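2,5-dihydroxypyridine 5,6-dioxygenase (PDB 7CUP) catalyses the iron-dependent dioxygenolytic ring cleavage of 2,5-dihydroxypyridine between carbons 5 and 6, giving N-formylmaleamate in the aerobic breakdown of nicotinate. Local coordinates at residues D291-Y296 with H318-L323; V27-S32 with A42-A47; D137-V142 with Y180-G185; T237-G242 with Y247-M252. All blocks are in the same frame, centred on the assembly; numbering follows the deposited sequence.

Interaction 1: D291-Y296 with H318-L323; sequences DARAFY and HLDIPL. With FE (Fe (III) ion), chain G.
The ring of Pro322 overlaps the last turn of helix 290-294, its CG 3.2 Å from Ala292 O and 4.1 Å from Ala292 CB. Just beyond the helix the Phe295 ring crosses the proline at about a right angle, bringing Phe295 CE2 to 3.9 Å from Pro322 CB. This apolar patch seats the helix on strand 319-323, an outermost strand of the antiparallel sheet that carries the iron ligands.

Two residues back along the strand, at Asp320, the contact turns polar. Arg293 reaches it with a chain extended from CG to NE, and NE donates to Asp320 OD2 over 2.8 Å in a nearly straight bond (166°). The oxygen lies at the guanidinium edge, close to its plane, and is met on its anti side; the guanidinium and carboxylate planes stand 83° apart. NH2 adds a weak bond to the same oxygen, while NH1 is hydrogen-bonded to Met288 O. The other carboxylate oxygen, Asp320 OD1, binds the iron at 2.3 Å, next to His318 NE2 at 2.2 Å. His265, Ser302 and two waters complete the site, and water 1, itself on the metal, donates to Asp320 OD2. A methionine in place of Arg293 would probably leave Asp320 OD2 without its cationic partner, with the iron and water 1 left to hold the carboxylate.

Asp320 thus divides its oxygens between metal and second shell: OD1 on the iron and OD2 on arginine and water together fix the rotation of the carboxylate at the catalytic metal.

Interaction 2: V27-S32 with A42-A47; sequences VAVLKS and AAMEAA
In the beta-alpha-beta unit formed by strand 26-31, helix 37-49 and strand 53-58, the helix packs on the first strand through Val27 and Val29, whose side chains meet Ala43, Met44 and Ala47. The CG2 branch of Val29 does most of the touching. Val29 CG2 lies 3.9 Å from Ala43 CB and 3.7 Å from Met44 SD, and so fits between neighbouring residues of the helix. With Val29 CG1 anti to the backbone N (chi1 -178°), CG2 is the methyl left to point at these two. Met44 bends at both chi2 (-74°) and chi3, which folds its thioether back over the valine, SD also coming to 4.0 Å from Val29 CB.

The strand belongs to a parallel five-stranded sheet with strand order 2-1-3-4-5, the order found in flavodoxin-like alpha/beta folds, and the helix returns the chain toward the start of strand 53-58. The axes of strand 27-31 and helix 42-47 run almost exactly antiparallel (176°), 9.0 Å apart at their closest. The small alanine side chains are consistent with so close a fit: nearer the start of the strand, Ala47 CB sits 4.0 Å from both CB and CG2 of Val27.

Met44 and Ala47 also rest on Ala56 and Val54 of strand 53-58, so the same helical face covers both strands of the unit. Met44 also packs on Glu58 of a second subunit, while Ala42 and Ala46 are covered by helix 5-18 of the same chain.

Interaction 3: D137-V142 with Y180-G185; sequences DDKRRV and YADEPG
Lys139 leaves helix 136-151 with CG anti to its own backbone nitrogen (chi1 -173°) and stays extended to the end, while Asp182 comes to meet it from the opposite direction with CG set between its backbone nitrogen and carbonyl carbon (chi1 55°). Lys139 NZ donates to Asp182 OD2 in a salt bridge that uses the syn lone pair of the carboxylate; it is modelled at 2.5 Å, shorter than usual, so the exact length is doubtful. Glu183, also extended beyond CG, offers OE1 at 3.8 Å from Lys139 NZ, a long ion pair that completes a small network of one lysine and two acids.

On its way across, the lysine's aliphatic chain runs past the phenol of Tyr180 at about a right angle. Tyr180 OH rests against the methylenes, 3.4 Å from Lys139 CB and 3.2 Å from Lys139 CD, so the hydroxyl abuts the side of the methylene stem, short of the ammonium end.

The acids and the tyrosine sit in the loop that leads from strand 175-177, in the antiparallel sheet of the iron site, to strand 187-189, at the edge of the parallel sheet. The contact therefore pins this connection between two sheets to helix 136-151. Asp182 is well held: its OD2 also pairs with Arg20, probably sharing its charge between two cations, and OD1 bonds to Tyr178 OH, whose ring meets that of Tyr180 edge-to-face. The helix itself carries Arg140-Asp137 and Arg141-Asp138 salt bridges; in the latter Arg141 NH2 bonds to Asp138 OD1 at 2.9 Å from above the carboxylate plane.

Interaction 4: T237-G242 with Y247-M252; sequences TGIHGG and YLRDYM
Ile239 and Arg249 carry most of this contact, a beta-alpha unit in which strand 235-240, outermost in a three-stranded antiparallel sheet, passes through Gly241 and the N-cap residue Gly242 into helix 243-253, which doubles back over it. The segment axes are 9.0 Å apart and 136° from parallel. Ile239 points at the helix and spreads its branches: CG2 reaches Leu248 CD2 at 4.1 Å, CD1 meets Met252 SD at 3.9 Å, and CB lies 3.8 Å from Arg249 CG. Leu248 and Met252 continue onto Leu319 beyond, so the isoleucine joins an apolar layer that extends to the strand of the iron site.

Arg249 slides past Ile239 in the opposite direction. Its aliphatic part covers the isoleucine, and a bend at chi3 (-58°) then swings the guanidinium back to the strand's backbone. There Arg249 NH1 donates to Ile239 O over 2.6 Å, approaching from above the carbonyl plane with a noticeably bent N-H...O angle of 137°. An alanine here would be likely to strip the cover from Ile239 and leave its carbonyl oxygen without this donor. The other arm of the guanidinium serves the turn: Arg249 NH2 donates to water 3 at 2.8 Å, and the same water lies within hydrogen-bonding distance of Gly241 O and Gly242 O.

How the interactions relate
Along the chain the four contacts follow in series, none nested in or crossing another. Interaction 2 closes the first strand-helix return of the parallel sheet, with nine residues between its segments. Interaction 3 spans 37 residues, tying helix 136-151 to the loop that enters the parallel sheet's last strand. Interaction 4 closes the tightest return, with four residues between, about 41 Å from interaction 2, centre to centre. Interaction 1 comes last and most central, closing a 21-residue loop that contains strand 299-303 and bringing helix 290-294 onto edge strand 319-323. It touches interactions 3 and 4: Leu319 packs on Leu248, Tyr251 and Met252, and Tyr296 on Arg141, whereas interaction 2 stays apart.

Interaction 1: D291-Y296 with H318-L323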
loop_
_atom_site.group_PDB
_atom_site.type_symbol
_atom_site.label_atom_id
_atom_site.label_comp_id
_atom_site.label_asym_id
_atom_site.label_seq_id
_atom_site.Cartn_x
_atom_site.Cartn_y
_atom_site.Cartn_z
ATOM N N ASP A 291 10.731 -8.645 -28.127
ATOM C CA ASP A 291 10.280 -8.417 -29.522
ATOM C C ASP A 291 11.501 -8.280 -30.443
ATOM O O ASP A 291 11.493 -8.875 -31.527
ATOM C CB ASP A 291 9.390 -7.186 -29.601
ATOM C CG ASP A 291 7.947 -7.455 -29.249
ATOM O OD1 ASP A 291 7.207 -7.928 -30.149
ATOM O OD2 ASP A 291 7.558 -7.178 -28.099
ATOM N N ALA A 292 12.498 -7.485 -30.031
ATOM C CA ALA A 292 13.711 -7.189 -30.808
ATOM C C ALA A 292 14.528 -8.471 -30.928
ATOM O O ALA A 292 15.096 -8.689 -31.994
ATOM C CB ALA A 292 14.505 -6.079 -30.145
ATOM N N ARG A 293 14.607 -9.289 -29.872
ATOM C CA ARG A 293 15.436 -10.522 -29.939
ATOM C C ARG A 293 14.757 -11.563 -30.838
ATOM O O ARG A 293 15.486 -12.358 -31.463
ATOM C CB ARG A 293 15.715 -11.109 -28.554
ATOM C CG ARG A 293 16.547 -10.218 -27.645
ATOM C CD ARG A 293 16.841 -10.869 -26.327
ATOM N NE ARG A 293 17.768 -10.023 -25.596
ATOM C CZ ARG A 293 17.440 -8.922 -24.925
ATOM N NH1 ARG A 293 16.173 -8.527 -24.873
ATOM N NH2 ARG A 293 18.383 -8.223 -24.296
ATOM N N ALA A 294 13.429 -11.656 -30.820
ATOM C CA ALA A 294 12.708 -12.861 -31.289
ATOM C C ALA A 294 12.067 -12.672 -32.670
ATOM O O ALA A 294 11.645 -13.692 -33.213
ATOM C CB ALA A 294 11.680 -13.339 -30.284
ATOM N N PHE A 295 11.945 -11.471 -33.217
ATOM C CA PHE A 295 11.053 -11.265 -34.385
ATOM C C PHE A 295 11.487 -12.200 -35.535
ATOM O O PHE A 295 12.696 -12.411 -35.787
ATOM C CB PHE A 295 10.941 -9.791 -34.757
ATOM C CG PHE A 295 12.161 -9.098 -35.333
ATOM C CD1 PHE A 295 12.362 -9.041 -36.703
ATOM C CD2 PHE A 295 13.028 -8.366 -34.525
ATOM C CE1 PHE A 295 13.419 -8.320 -37.238
ATOM C CE2 PHE A 295 14.093 -7.658 -35.065
ATOM C CZ PHE A 295 14.299 -7.646 -36.421
ATOM N N TYR A 296 10.495 -12.769 -36.207
ATOM C CA TYR A 296 10.636 -13.755 -37.305
ATOM C C TYR A 296 11.653 -13.256 -38.347
ATOM O O TYR A 296 11.451 -12.180 -38.933
ATOM C CB TYR A 296 9.248 -13.962 -37.910
ATOM C CG TYR A 296 9.079 -15.137 -38.845
ATOM C CD1 TYR A 296 8.923 -16.423 -38.352
ATOM C CD2 TYR A 296 8.966 -14.958 -40.214
ATOM C CE1 TYR A 296 8.700 -17.507 -39.191
ATOM C CE2 TYR A 296 8.730 -16.029 -41.067
ATOM C CZ TYR A 296 8.608 -17.308 -40.555
ATOM O OH TYR A 296 8.397 -18.378 -41.369
ATOM N N HIS A 318 27.499 -6.892 -21.969
ATOM C CA HIS A 318 26.686 -7.777 -22.832
ATOM C C HIS A 318 25.788 -6.952 -23.764
ATOM O O HIS A 318 24.957 -6.150 -23.264
ATOM C CB HIS A 318 25.881 -8.710 -21.936
ATOM C CG HIS A 318 24.883 -9.491 -22.707
ATOM N ND1 HIS A 318 23.533 -9.284 -22.578
ATOM C CD2 HIS A 318 25.049 -10.416 -23.666
ATOM C CE1 HIS A 318 22.890 -10.069 -23.407
ATOM N NE2 HIS A 318 23.797 -10.776 -24.075
ATOM N N LEU A 319 25.908 -7.168 -25.076
ATOM C CA LEU A 319 25.006 -6.565 -26.100
ATOM C C LEU A 319 24.310 -7.668 -26.892
ATOM O O LEU A 319 24.945 -8.705 -27.156
ATOM C CB LEU A 319 25.805 -5.664 -27.042
ATOM C CG LEU A 319 26.620 -4.570 -26.363
ATOM C CD1 LEU A 319 27.406 -3.795 -27.413
ATOM C CD2 LEU A 319 25.742 -3.625 -25.546
ATOM N N ASP A 320 23.018 -7.469 -27.165
ATOM C CA ASP A 320 22.193 -8.248 -28.120
ATOM C C ASP A 320 21.854 -7.307 -29.256
ATOM O O ASP A 320 21.363 -6.176 -28.985
ATOM C CB ASP A 320 20.943 -8.835 -27.471
ATOM C CG ASP A 320 21.263 -10.049 -26.622
ATOM O OD1 ASP A 320 22.292 -10.659 -26.883
ATOM O OD2 ASP A 320 20.505 -10.339 -25.688
ATOM N N ILE A 321 22.112 -7.753 -30.478
ATOM C CA ILE A 321 21.977 -6.906 -31.694
ATOM C C ILE A 321 21.267 -7.709 -32.772
ATOM O O ILE A 321 21.885 -8.560 -33.402
ATOM C CB ILE A 321 23.355 -6.422 -32.166
ATOM C CG1 ILE A 321 24.067 -5.650 -31.061
ATOM C CG2 ILE A 321 23.199 -5.619 -33.443
ATOM C CD1 ILE A 321 25.507 -5.269 -31.377
ATOM N N PRO A 322 19.966 -7.453 -33.017
ATOM C CA PRO A 322 19.244 -8.032 -34.148
ATOM C C PRO A 322 19.364 -7.193 -35.428
ATOM O O PRO A 322 19.259 -5.994 -35.369
ATOM C CB PRO A 322 17.777 -8.046 -33.700
ATOM C CG PRO A 322 17.686 -6.984 -32.606
ATOM C CD PRO A 322 19.088 -6.635 -32.167
ATOM N N LEU A 323 19.549 -7.861 -36.565
ATOM C CA LEU A 323 19.623 -7.215 -37.898
ATOM C C LEU A 323 18.450 -7.695 -38.741
ATOM O O LEU A 323 18.104 -8.899 -38.657
ATOM C CB LEU A 323 20.958 -7.570 -38.551
ATOM C CG LEU A 323 22.181 -7.313 -37.700
ATOM C CD1 LEU A 323 23.413 -7.817 -38.420
ATOM C CD2 LEU A 323 22.308 -5.830 -37.364
HETATM FE FE FE G . 23.447 -12.238 -25.676
HETATM O O HOH W 1 21.503 -12.725 -24.518
HETATM O O HOH W 2 25.033 -13.320 -24.319
#

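Interaction 2: V27-S32 with A42-A47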
loop_
_atom_site.group_PDB
_atom_site.type_symbol
_atom_site.label_atom_id
_atom_site.label_comp_id
_atom_site.label_asym_id
_atom_site.label_seq_id
_atom_site.Cartn_x
_atom_site.Cartn_y
_atom_site.Cartn_z
ATOM N N VAL A 27 6.141 -26.010 -7.270
ATOM C CA VAL A 27 6.536 -24.748 -7.953
ATOM C C VAL A 27 7.070 -23.774 -6.901
ATOM O O VAL A 27 6.363 -23.512 -5.899
ATOM C CB VAL A 27 5.341 -24.144 -8.699
ATOM C CG1 VAL A 27 5.718 -22.805 -9.319
ATOM C CG2 VAL A 27 4.779 -25.105 -9.738
ATOM N N ALA A 28 8.249 -23.221 -7.139
ATOM C CA ALA A 28 8.791 -22.069 -6.399
ATOM C C ALA A 28 8.699 -20.838 -7.299
ATOM O O ALA A 28 9.179 -20.883 -8.454
ATOM C CB ALA A 28 10.205 -22.362 -5.973
ATOM N N VAL A 29 8.095 -19.780 -6.774
ATOM C CA VAL A 29 8.025 -18.455 -7.440
ATOM C C VAL A 29 9.115 -17.591 -6.809
ATOM O O VAL A 29 9.009 -17.266 -5.615
ATOM C CB VAL A 29 6.635 -17.804 -7.366
ATOM C CG1 VAL A 29 6.645 -16.480 -8.120
ATOM C CG2 VAL A 29 5.566 -18.726 -7.920
ATOM N N LEU A 30 10.176 -17.352 -7.580
ATOM C CA LEU A 30 11.368 -16.580 -7.151
ATOM C C LEU A 30 11.131 -15.099 -7.440
ATOM O O LEU A 30 10.757 -14.743 -8.590
ATOM C CB LEU A 30 12.580 -17.082 -7.911
ATOM C CG LEU A 30 13.841 -16.274 -7.640
ATOM C CD1 LEU A 30 14.218 -16.295 -6.155
ATOM C CD2 LEU A 30 14.959 -16.783 -8.518
ATOM N N LYS A 31 11.305 -14.268 -6.431
ATOM C CA LYS A 31 11.079 -12.808 -6.593
ATOM C C LYS A 31 12.105 -12.021 -5.784
ATOM O O LYS A 31 12.752 -12.605 -4.909
ATOM C CB LYS A 31 9.662 -12.427 -6.140
ATOM C CG LYS A 31 9.350 -12.771 -4.695
ATOM C CD LYS A 31 7.998 -12.280 -4.257
ATOM C CE LYS A 31 7.754 -12.464 -2.782
ATOM N NZ LYS A 31 6.508 -11.770 -2.397
ATOM N N SER A 32 12.193 -10.723 -6.072
ATOM C CA SER A 32 12.964 -9.716 -5.302
ATOM C C SER A 32 12.106 -8.452 -5.177
ATOM O O SER A 32 10.964 -8.506 -5.601
ATOM C CB SER A 32 14.313 -9.461 -5.959
ATOM O OG SER A 32 15.160 -8.712 -5.093
ATOM N N ALA A 42 -0.261 -14.031 -9.758
ATOM C CA ALA A 42 -0.848 -14.871 -10.834
ATOM C C ALA A 42 -0.145 -16.244 -10.912
ATOM O O ALA A 42 -0.840 -17.257 -11.141
ATOM C CB ALA A 42 -0.784 -14.165 -12.146
ATOM N N ALA A 43 1.179 -16.267 -10.774
ATOM C CA ALA A 43 2.004 -17.495 -10.759
ATOM C C ALA A 43 1.633 -18.343 -9.538
ATOM O O ALA A 43 1.414 -19.556 -9.691
ATOM C CB ALA A 43 3.471 -17.129 -10.821
ATOM N N MET A 44 1.531 -17.733 -8.359
ATOM C CA MET A 44 1.187 -18.452 -7.103
ATOM C C MET A 44 -0.239 -19.036 -7.238
ATOM O O MET A 44 -0.404 -20.227 -6.969
ATOM C CB MET A 44 1.260 -17.524 -5.889
ATOM C CG MET A 44 2.685 -17.073 -5.516
ATOM S SD MET A 44 3.677 -18.363 -4.730
ATOM C CE MET A 44 3.106 -18.291 -3.038
ATOM N N GLU A 45 -1.197 -18.226 -7.701
ATOM C CA GLU A 45 -2.634 -18.585 -7.856
ATOM C C GLU A 45 -2.755 -19.688 -8.904
ATOM O O GLU A 45 -3.352 -20.697 -8.599
ATOM C CB GLU A 45 -3.500 -17.367 -8.182
ATOM C CG GLU A 45 -3.766 -16.487 -6.966
ATOM C CD GLU A 45 -4.062 -17.269 -5.681
ATOM O OE1 GLU A 45 -3.196 -17.286 -4.736
ATOM O OE2 GLU A 45 -5.157 -17.884 -5.627
ATOM N N ALA A 46 -2.128 -19.547 -10.066
ATOM C CA ALA A 46 -2.215 -20.534 -11.160
ATOM C C ALA A 46 -1.622 -21.891 -10.725
ATOM O O ALA A 46 -2.263 -22.958 -10.968
ATOM C CB ALA A 46 -1.531 -20.005 -12.386
ATOM N N ALA A 47 -0.447 -21.898 -10.107
ATOM C CA ALA A 47 0.189 -23.148 -9.625
ATOM C C ALA A 47 -0.742 -23.874 -8.653
ATOM O O ALA A 47 -0.896 -25.129 -8.793
ATOM C CB ALA A 47 1.519 -22.857 -9.010
#

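Interaction 3: D137-V142 with Y180-G185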
loop_
_atom_site.group_PDB
_atom_site.type_symbol
_atom_site.label_atom_id
_atom_site.label_comp_id
_atom_site.label_asym_id
_atom_site.label_seq_id
_atom_site.Cartn_x
_atom_site.Cartn_y
_atom_site.Cartn_z
ATOM N N ASP A 137 2.913 -25.261 -31.068
ATOM C CA ASP A 137 3.311 -25.031 -32.479
ATOM C C ASP A 137 4.605 -24.213 -32.515
ATOM O O ASP A 137 5.482 -24.529 -33.360
ATOM C CB ASP A 137 2.153 -24.431 -33.273
ATOM C CG ASP A 137 2.132 -24.954 -34.700
ATOM O OD1 ASP A 137 2.554 -24.183 -35.598
ATOM O OD2 ASP A 137 1.756 -26.148 -34.890
ATOM N N ASP A 138 4.776 -23.233 -31.615
ATOM C CA ASP A 138 6.048 -22.475 -31.572
ATOM C C ASP A 138 7.185 -23.472 -31.315
ATOM O O ASP A 138 8.231 -23.349 -31.946
ATOM C CB ASP A 138 6.028 -21.335 -30.540
ATOM C CG ASP A 138 5.247 -20.098 -30.985
ATOM O OD1 ASP A 138 4.816 -20.051 -32.164
ATOM O OD2 ASP A 138 5.041 -19.190 -30.141
ATOM N N LYS A 139 7.028 -24.355 -30.341
ATOM C CA LYS A 139 8.066 -25.350 -29.957
ATOM C C LYS A 139 8.405 -26.221 -31.174
ATOM O O LYS A 139 9.616 -26.427 -31.444
ATOM C CB LYS A 139 7.572 -26.245 -28.824
ATOM C CG LYS A 139 8.646 -27.171 -28.285
ATOM C CD LYS A 139 8.096 -28.329 -27.515
ATOM C CE LYS A 139 9.186 -29.251 -27.038
ATOM N NZ LYS A 139 8.638 -30.179 -26.021
ATOM N N ARG A 140 7.373 -26.708 -31.856
ATOM C CA ARG A 140 7.543 -27.569 -33.055
ATOM C C ARG A 140 8.457 -26.843 -34.057
ATOM O O ARG A 140 9.478 -27.444 -34.486
ATOM C CB ARG A 140 6.180 -27.955 -33.648
ATOM C CG ARG A 140 6.278 -28.933 -34.815
ATOM C CD ARG A 140 4.989 -29.142 -35.582
ATOM N NE ARG A 140 4.375 -27.914 -36.098
ATOM C CZ ARG A 140 4.816 -27.203 -37.137
ATOM N NH1 ARG A 140 5.906 -27.551 -37.798
ATOM N NH2 ARG A 140 4.180 -26.108 -37.495
ATOM N N ARG A 141 8.133 -25.594 -34.401
ATOM C CA ARG A 141 8.855 -24.827 -35.449
ATOM C C ARG A 141 10.307 -24.618 -35.006
ATOM O O ARG A 141 11.228 -24.771 -35.835
ATOM C CB ARG A 141 8.125 -23.517 -35.759
ATOM C CG ARG A 141 6.761 -23.719 -36.406
ATOM C CD ARG A 141 6.075 -22.452 -36.915
ATOM N NE ARG A 141 5.896 -21.499 -35.821
ATOM C CZ ARG A 141 6.737 -20.500 -35.544
ATOM N NH1 ARG A 141 7.795 -20.280 -36.302
ATOM N NH2 ARG A 141 6.532 -19.716 -34.499
ATOM N N VAL A 142 10.528 -24.308 -33.734
ATOM C CA VAL A 142 11.889 -24.000 -33.197
ATOM C C VAL A 142 12.764 -25.268 -33.187
ATOM O O VAL A 142 13.994 -25.146 -33.451
ATOM C CB VAL A 142 11.795 -23.363 -31.799
ATOM C CG1 VAL A 142 13.145 -23.308 -31.093
ATOM C CG2 VAL A 142 11.141 -21.990 -31.879
ATOM N N TYR A 180 8.433 -22.112 -22.801
ATOM C CA TYR A 180 7.925 -22.911 -21.654
ATOM C C TYR A 180 8.977 -23.935 -21.246
ATOM O O TYR A 180 9.883 -24.231 -22.066
ATOM C CB TYR A 180 6.500 -23.407 -21.936
ATOM C CG TYR A 180 6.265 -24.341 -23.098
ATOM C CD1 TYR A 180 5.898 -23.872 -24.351
ATOM C CD2 TYR A 180 6.321 -25.726 -22.930
ATOM C CE1 TYR A 180 5.649 -24.739 -25.406
ATOM C CE2 TYR A 180 6.054 -26.604 -23.977
ATOM C CZ TYR A 180 5.713 -26.114 -25.222
ATOM O OH TYR A 180 5.448 -26.994 -26.238
ATOM N N ALA A 181 8.922 -24.367 -19.977
ATOM C CA ALA A 181 9.905 -25.250 -19.321
ATOM C C ALA A 181 9.292 -26.623 -19.020
ATOM O O ALA A 181 9.031 -26.898 -17.825
ATOM C CB ALA A 181 10.408 -24.600 -18.070
ATOM N N ASP A 182 9.143 -27.447 -20.065
ATOM C CA ASP A 182 8.424 -28.749 -20.072
ATOM C C ASP A 182 9.390 -29.892 -19.742
ATOM O O ASP A 182 8.964 -30.874 -19.178
ATOM C CB ASP A 182 7.663 -28.992 -21.386
ATOM C CG ASP A 182 8.508 -28.900 -22.642
ATOM O OD1 ASP A 182 9.504 -28.149 -22.635
ATOM O OD2 ASP A 182 8.135 -29.558 -23.626
ATOM N N GLU A 183 10.668 -29.763 -20.008
ATOM C CA GLU A 183 11.585 -30.897 -19.807
ATOM C C GLU A 183 12.439 -30.677 -18.575
ATOM O O GLU A 183 12.781 -29.556 -18.227
ATOM C CB GLU A 183 12.407 -31.067 -21.072
ATOM C CG GLU A 183 11.580 -31.699 -22.164
ATOM C CD GLU A 183 12.373 -31.818 -23.434
ATOM O OE1 GLU A 183 11.770 -31.623 -24.511
ATOM O OE2 GLU A 183 13.608 -32.050 -23.318
ATOM N N PRO A 184 12.879 -31.770 -17.928
ATOM C CA PRO A 184 13.669 -31.647 -16.711
ATOM C C PRO A 184 15.000 -30.950 -17.051
ATOM O O PRO A 184 15.521 -31.147 -18.138
ATOM C CB PRO A 184 13.833 -33.096 -16.198
ATOM C CG PRO A 184 12.989 -33.974 -17.134
ATOM C CD PRO A 184 12.701 -33.165 -18.380
ATOM N N GLY A 185 15.488 -30.087 -16.154
ATOM C CA GLY A 185 16.736 -29.351 -16.345
ATOM C C GLY A 185 16.601 -28.287 -17.426
ATOM O O GLY A 185 17.625 -27.701 -17.770
#

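Interaction 4: T237-G242 with Y247-M252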
loop_
_atom_site.group_PDB
_atom_site.type_symbol
_atom_site.label_atom_id
_atom_site.label_comp_id
_atom_site.label_asym_id
_atom_site.label_seq_id
_atom_site.Cartn_x
_atom_site.Cartn_y
_atom_site.Cartn_z
ATOM N N THR A 237 37.155 -5.811 -34.015
ATOM C CA THR A 237 38.438 -5.058 -34.033
ATOM C C THR A 237 38.205 -3.642 -34.549
ATOM O O THR A 237 39.081 -2.781 -34.320
ATOM C CB THR A 237 39.486 -5.805 -34.857
ATOM O OG1 THR A 237 38.892 -5.949 -36.150
ATOM C CG2 THR A 237 39.845 -7.135 -34.224
ATOM N N GLY A 238 37.057 -3.384 -35.166
ATOM C CA GLY A 238 36.724 -2.038 -35.647
ATOM C C GLY A 238 35.258 -1.739 -35.428
ATOM O O GLY A 238 34.461 -2.604 -35.753
ATOM N N ILE A 239 34.950 -0.520 -34.989
ATOM C CA ILE A 239 33.565 0.029 -34.918
ATOM C C ILE A 239 33.547 1.416 -35.583
ATOM O O ILE A 239 34.166 2.368 -35.027
ATOM C CB ILE A 239 33.088 0.068 -33.457
ATOM C CG1 ILE A 239 33.213 -1.307 -32.795
ATOM C CG2 ILE A 239 31.675 0.633 -33.389
ATOM C CD1 ILE A 239 32.859 -1.329 -31.309
ATOM N N HIS A 240 32.837 1.537 -36.708
ATOM C CA HIS A 240 32.852 2.733 -37.586
ATOM C C HIS A 240 31.444 3.234 -37.916
ATOM O O HIS A 240 30.594 2.431 -38.324
ATOM C CB HIS A 240 33.605 2.406 -38.879
ATOM C CG HIS A 240 34.932 1.822 -38.578
ATOM N ND1 HIS A 240 35.266 0.516 -38.922
ATOM C CD2 HIS A 240 35.962 2.338 -37.883
ATOM C CE1 HIS A 240 36.479 0.271 -38.483
ATOM N NE2 HIS A 240 36.932 1.379 -37.840
ATOM N N GLY A 241 31.283 4.550 -37.842
ATOM C CA GLY A 241 30.102 5.303 -38.290
ATOM C C GLY A 241 30.241 6.742 -37.842
ATOM O O GLY A 241 31.384 7.198 -37.711
ATOM N N GLY A 242 29.124 7.401 -37.547
ATOM C CA GLY A 242 29.094 8.754 -36.967
ATOM C C GLY A 242 28.772 8.688 -35.489
ATOM O O GLY A 242 29.662 8.334 -34.698
ATOM N N TYR A 247 29.085 6.415 -29.648
ATOM C CA TYR A 247 28.344 6.059 -28.410
ATOM C C TYR A 247 28.641 4.599 -28.074
ATOM O O TYR A 247 28.951 4.319 -26.909
ATOM C CB TYR A 247 26.846 6.335 -28.553
ATOM C CG TYR A 247 26.023 6.018 -27.326
ATOM C CD1 TYR A 247 25.631 4.723 -27.043
ATOM C CD2 TYR A 247 25.607 7.008 -26.460
ATOM C CE1 TYR A 247 24.864 4.413 -25.930
ATOM C CE2 TYR A 247 24.811 6.719 -25.361
ATOM C CZ TYR A 247 24.446 5.413 -25.087
ATOM O OH TYR A 247 23.713 5.084 -23.987
ATOM N N LEU A 248 28.559 3.702 -29.061
ATOM C CA LEU A 248 28.853 2.259 -28.854
ATOM C C LEU A 248 30.302 2.128 -28.393
ATOM O O LEU A 248 30.539 1.411 -27.403
ATOM C CB LEU A 248 28.601 1.466 -30.134
ATOM C CG LEU A 248 28.822 -0.039 -30.019
ATOM C CD1 LEU A 248 28.084 -0.641 -28.815
ATOM C CD2 LEU A 248 28.447 -0.749 -31.311
ATOM N N ARG A 249 31.247 2.801 -29.054
ATOM C CA ARG A 249 32.683 2.643 -28.696
ATOM C C ARG A 249 32.901 3.119 -27.255
ATOM O O ARG A 249 33.624 2.463 -26.513
ATOM C CB ARG A 249 33.623 3.419 -29.626
ATOM C CG ARG A 249 33.915 2.779 -30.972
ATOM C CD ARG A 249 35.021 3.571 -31.693
ATOM N NE ARG A 249 34.703 4.992 -31.908
ATOM C CZ ARG A 249 34.058 5.483 -32.961
ATOM N NH1 ARG A 249 33.626 4.699 -33.934
ATOM N NH2 ARG A 249 33.846 6.782 -33.045
ATOM N N ASP A 250 32.308 4.240 -26.875
ATOM C CA ASP A 250 32.478 4.816 -25.523
ATOM C C ASP A 250 31.856 3.876 -24.483
ATOM O O ASP A 250 32.401 3.757 -23.359
ATOM C CB ASP A 250 31.873 6.214 -25.484
ATOM C CG ASP A 250 32.285 7.067 -24.305
ATOM O OD1 ASP A 250 33.214 7.870 -24.453
ATOM O OD2 ASP A 250 31.661 6.933 -23.258
ATOM N N TYR A 251 30.724 3.256 -24.804
ATOM C CA TYR A 251 30.033 2.357 -23.853
ATOM C C TYR A 251 30.929 1.157 -23.584
ATOM O O TYR A 251 31.200 0.830 -22.430
ATOM C CB TYR A 251 28.688 1.902 -24.406
ATOM C CG TYR A 251 27.941 0.986 -23.472
ATOM C CD1 TYR A 251 27.298 1.492 -22.349
ATOM C CD2 TYR A 251 27.890 -0.381 -23.691
ATOM C CE1 TYR A 251 26.589 0.656 -21.497
ATOM C CE2 TYR A 251 27.182 -1.230 -22.854
ATOM C CZ TYR A 251 26.529 -0.706 -21.754
ATOM O OH TYR A 251 25.865 -1.524 -20.892
ATOM N N MET A 252 31.352 0.498 -24.658
ATOM C CA MET A 252 32.196 -0.716 -24.592
ATOM C C MET A 252 33.531 -0.417 -23.893
ATOM O O MET A 252 33.959 -1.277 -23.100
ATOM C CB MET A 252 32.400 -1.288 -25.990
ATOM C CG MET A 252 31.099 -1.735 -26.591
ATOM S SD MET A 252 31.195 -2.701 -28.080
ATOM C CE MET A 252 31.629 -4.299 -27.393
HETATM O O HOH W 3 32.193 7.880 -35.072
#